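Long-range contact in luciferase-like enzymeAMP-CoA-ligase (Zophobas atratus, PDB 4W8O), which probably activates carboxylic acids with ATP as an AMP-CoA ligase of the adenylate-forming family, being a luciferase-like enzyme from a nonluminescent mealworm: residues 90-95 and 167-172. Numbering follows the deposited sequence.
Sequences SSYLGA and KAFKPS
Residues 169-172 run extended past the C-terminal end of helix 85-92, where Ser172 N donates a 2.8 Å hydrogen bond to Tyr92 O, nearly in line with the C=O (168°). One water donates to that carbonyl oxygen and to Ser172 O, so two donors grip Tyr92 O; a second water links Leu93 O to Ser172 OG. Phe169 points its ring along the chain direction, chi1 of 177° swinging it away from the backbone N, and its leading edge meets Tyr92 and Leu93. Phe169 CE2 lies 3.7 Å from Tyr92 CD2, the ring planes inclined at 50°, while Tyr92 CB and Leu93 CD2 meet that edge, CD2 4.1 Å from Phe169 CE1. Pro171 adds CG against Tyr92 CD1 (4.2 Å). Beyond, Tyr92 OH bonds to Ser55 OG, its ring meets Phe25 edge-to-face, and Phe169 rests on Thr56 and Leu60 of helix 48-64. Gly94, with positive phi, is the first residue to leave helical geometry, in a Schellman motif: Ala95 N and Gly94 N bond back to Ser90 O and Ser91 O, and strand 96-99 follows. The contact thus ties the loop before strand 179-184, neighbour of 96-99, to a helix C-terminus in the AMP-binding fold.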
ATOM      1  N   SER A  90      15.980  -4.458  -4.386  1.00 26.83           N
ATOM      2  CA  SER A  90      15.820  -3.866  -5.712  1.00 26.50           C
ATOM      3  C   SER A  90      15.685  -2.345  -5.629  1.00 26.83           C
ATOM      4  O   SER A  90      16.249  -1.612  -6.449  1.00 27.33           O
ATOM      5  CB  SER A  90      14.595  -4.462  -6.410  1.00 25.89           C
ATOM      6  OG  SER A  90      14.800  -5.829  -6.712  1.00 26.24           O
ATOM      7  N   SER A  91      14.941  -1.877  -4.629  1.00 26.63           N
ATOM      8  CA  SER A  91      14.803  -0.448  -4.380  1.00 27.07           C
ATOM      9  C   SER A  91      16.130   0.224  -4.026  1.00 27.08           C
ATOM     10  O   SER A  91      16.340   1.370  -4.398  1.00 27.34           O
ATOM     11  CB  SER A  91      13.766  -0.190  -3.289  1.00 27.40           C
ATOM     12  OG  SER A  91      12.480  -0.562  -3.753  1.00 28.64           O
ATOM     13  N   TYR A  92      17.020  -0.478  -3.324  1.00 27.77           N
ATOM     14  CA  TYR A  92      18.368   0.055  -3.036  1.00 28.44           C
ATOM     15  C   TYR A  92      19.110   0.407  -4.323  1.00 28.29           C
ATOM     16  O   TYR A  92      19.888   1.359  -4.358  1.00 28.69           O
ATOM     17  CB  TYR A  92      19.244  -0.937  -2.257  1.00 29.09           C
ATOM     18  CG  TYR A  92      18.829  -1.272  -0.837  1.00 30.07           C
ATOM     19  CD1 TYR A  92      17.988  -0.438  -0.099  1.00 30.49           C
ATOM     20  CD2 TYR A  92      19.340  -2.409  -0.206  1.00 30.84           C
ATOM     21  CE1 TYR A  92      17.636  -0.749   1.206  1.00 31.30           C
ATOM     22  CE2 TYR A  92      18.996  -2.730   1.099  1.00 31.55           C
ATOM     23  CZ  TYR A  92      18.141  -1.901   1.802  1.00 31.77           C
ATOM     24  OH  TYR A  92      17.791  -2.205   3.097  1.00 31.92           O
ATOM     25  N   LEU A  93      18.869  -0.370  -5.372  1.00 27.52           N
ATOM     26  CA  LEU A  93      19.509  -0.150  -6.670  1.00 27.57           C
ATOM     27  C   LEU A  93      18.750   0.829  -7.559  1.00 27.52           C
ATOM     28  O   LEU A  93      19.173   1.104  -8.685  1.00 28.55           O
ATOM     29  CB  LEU A  93      19.676  -1.483  -7.394  1.00 27.70           C
ATOM     30  CG  LEU A  93      20.445  -2.538  -6.604  1.00 28.18           C
ATOM     31  CD1 LEU A  93      20.542  -3.818  -7.413  1.00 28.44           C
ATOM     32  CD2 LEU A  93      21.835  -2.035  -6.222  1.00 29.46           C
ATOM     33  N   GLY A  94      17.640   1.368  -7.055  1.00 26.63           N
ATOM     34  CA  GLY A  94      16.821   2.297  -7.813  1.00 26.56           C
ATOM     35  C   GLY A  94      15.969   1.641  -8.893  1.00 26.26           C
ATOM     36  O   GLY A  94      15.384   2.339  -9.723  1.00 26.01           O
ATOM     37  N   ALA A  95      15.893   0.310  -8.898  1.00 26.17           N
ATOM     38  CA  ALA A  95      15.072  -0.405  -9.877  1.00 26.09           C
ATOM     39  C   ALA A  95      13.576  -0.216  -9.557  1.00 25.91           C
ATOM     40  O   ALA A  95      13.199   0.090  -8.415  1.00 26.09           O
ATOM     41  CB  ALA A  95      15.437  -1.885  -9.913  1.00 26.06           C
ATOM     42  N   LYS A 167      29.748  -4.013   3.993  1.00 48.64           N
ATOM     43  CA  LYS A 167      29.950  -2.883   4.881  1.00 49.33           C
ATOM     44  C   LYS A 167      29.896  -1.560   4.128  1.00 47.86           C
ATOM     45  O   LYS A 167      29.332  -0.584   4.623  1.00 48.17           O
ATOM     46  CB  LYS A 167      31.297  -3.024   5.589  1.00 51.68           C
ATOM     47  CG  LYS A 167      31.396  -2.230   6.872  1.00 53.48           C
ATOM     48  CD  LYS A 167      32.718  -2.502   7.569  1.00 55.87           C
ATOM     49  CE  LYS A 167      32.692  -1.990   8.993  1.00 57.90           C
ATOM     50  NZ  LYS A 167      33.913  -2.403   9.732  1.00 60.73           N
ATOM     51  N   ALA A 168      30.470  -1.539   2.929  1.00 46.38           N
ATOM     52  CA  ALA A 168      30.559  -0.318   2.136  1.00 45.43           C
ATOM     53  C   ALA A 168      29.309  -0.039   1.308  1.00 42.93           C
ATOM     54  O   ALA A 168      29.120   1.086   0.843  1.00 42.62           O
ATOM     55  CB  ALA A 168      31.777  -0.377   1.227  1.00 46.30           C
ATOM     56  N   PHE A 169      28.459  -1.043   1.103  1.00 41.15           N
ATOM     57  CA  PHE A 169      27.314  -0.866   0.213  1.00 38.74           C
ATOM     58  C   PHE A 169      26.437   0.300   0.642  1.00 38.53           C
ATOM     59  O   PHE A 169      26.114   0.456   1.821  1.00 38.63           O
ATOM     60  CB  PHE A 169      26.467  -2.128   0.116  1.00 37.55           C
ATOM     61  CG  PHE A 169      25.235  -1.956  -0.730  1.00 35.56           C
ATOM     62  CD1 PHE A 169      25.314  -2.021  -2.114  1.00 34.85           C
ATOM     63  CD2 PHE A 169      23.999  -1.710  -0.143  1.00 34.73           C
ATOM     64  CE1 PHE A 169      24.190  -1.854  -2.895  1.00 33.56           C
ATOM     65  CE2 PHE A 169      22.865  -1.544  -0.923  1.00 33.12           C
ATOM     66  CZ  PHE A 169      22.961  -1.615  -2.297  1.00 32.63           C
ATOM     67  N   LYS A 170      26.077   1.123  -0.335  1.00 38.19           N
ATOM     68  CA  LYS A 170      25.097   2.178  -0.144  1.00 38.26           C
ATOM     69  C   LYS A 170      24.104   2.113  -1.305  1.00 36.47           C
ATOM     70  O   LYS A 170      24.474   1.748  -2.427  1.00 35.57           O
ATOM     71  CB  LYS A 170      25.771   3.555  -0.108  1.00 40.03           C
ATOM     72  CG  LYS A 170      26.672   3.802   1.104  1.00 42.86           C
ATOM     73  CD  LYS A 170      25.876   3.856   2.405  1.00 43.65           C
ATOM     74  CE  LYS A 170      26.702   4.375   3.576  1.00 46.51           C
ATOM     75  NZ  LYS A 170      25.868   4.448   4.814  1.00 47.25           N
ATOM     76  N   PRO A 171      22.832   2.450  -1.042  1.00 35.49           N
ATOM     77  CA  PRO A 171      21.880   2.525  -2.152  1.00 34.46           C
ATOM     78  C   PRO A 171      22.369   3.453  -3.261  1.00 34.92           C
ATOM     79  O   PRO A 171      23.001   4.472  -2.985  1.00 35.57           O
ATOM     80  CB  PRO A 171      20.619   3.086  -1.497  1.00 33.92           C
ATOM     81  CG  PRO A 171      20.725   2.688  -0.068  1.00 34.70           C
ATOM     82  CD  PRO A 171      22.191   2.703   0.260  1.00 35.71           C
ATOM     83  N   SER A 172      22.076   3.094  -4.505  1.00 34.82           N
ATOM     84  CA  SER A 172      22.498   3.873  -5.661  1.00 35.72           C
ATOM     85  C   SER A 172      21.856   5.247  -5.656  1.00 36.64           C
ATOM     86  O   SER A 172      20.687   5.391  -5.307  1.00 34.79           O
ATOM     87  CB  SER A 172      22.103   3.158  -6.951  1.00 35.05           C
ATOM     88  OG  SER A 172      22.618   1.842  -6.980  1.00 35.05           O
TER
HETATM   89  O   HOH W   1      18.498   4.126  -4.381  1.00 28.72           O
HETATM   90  O   HOH W   2      21.785   0.886  -9.458  1.00 31.15           O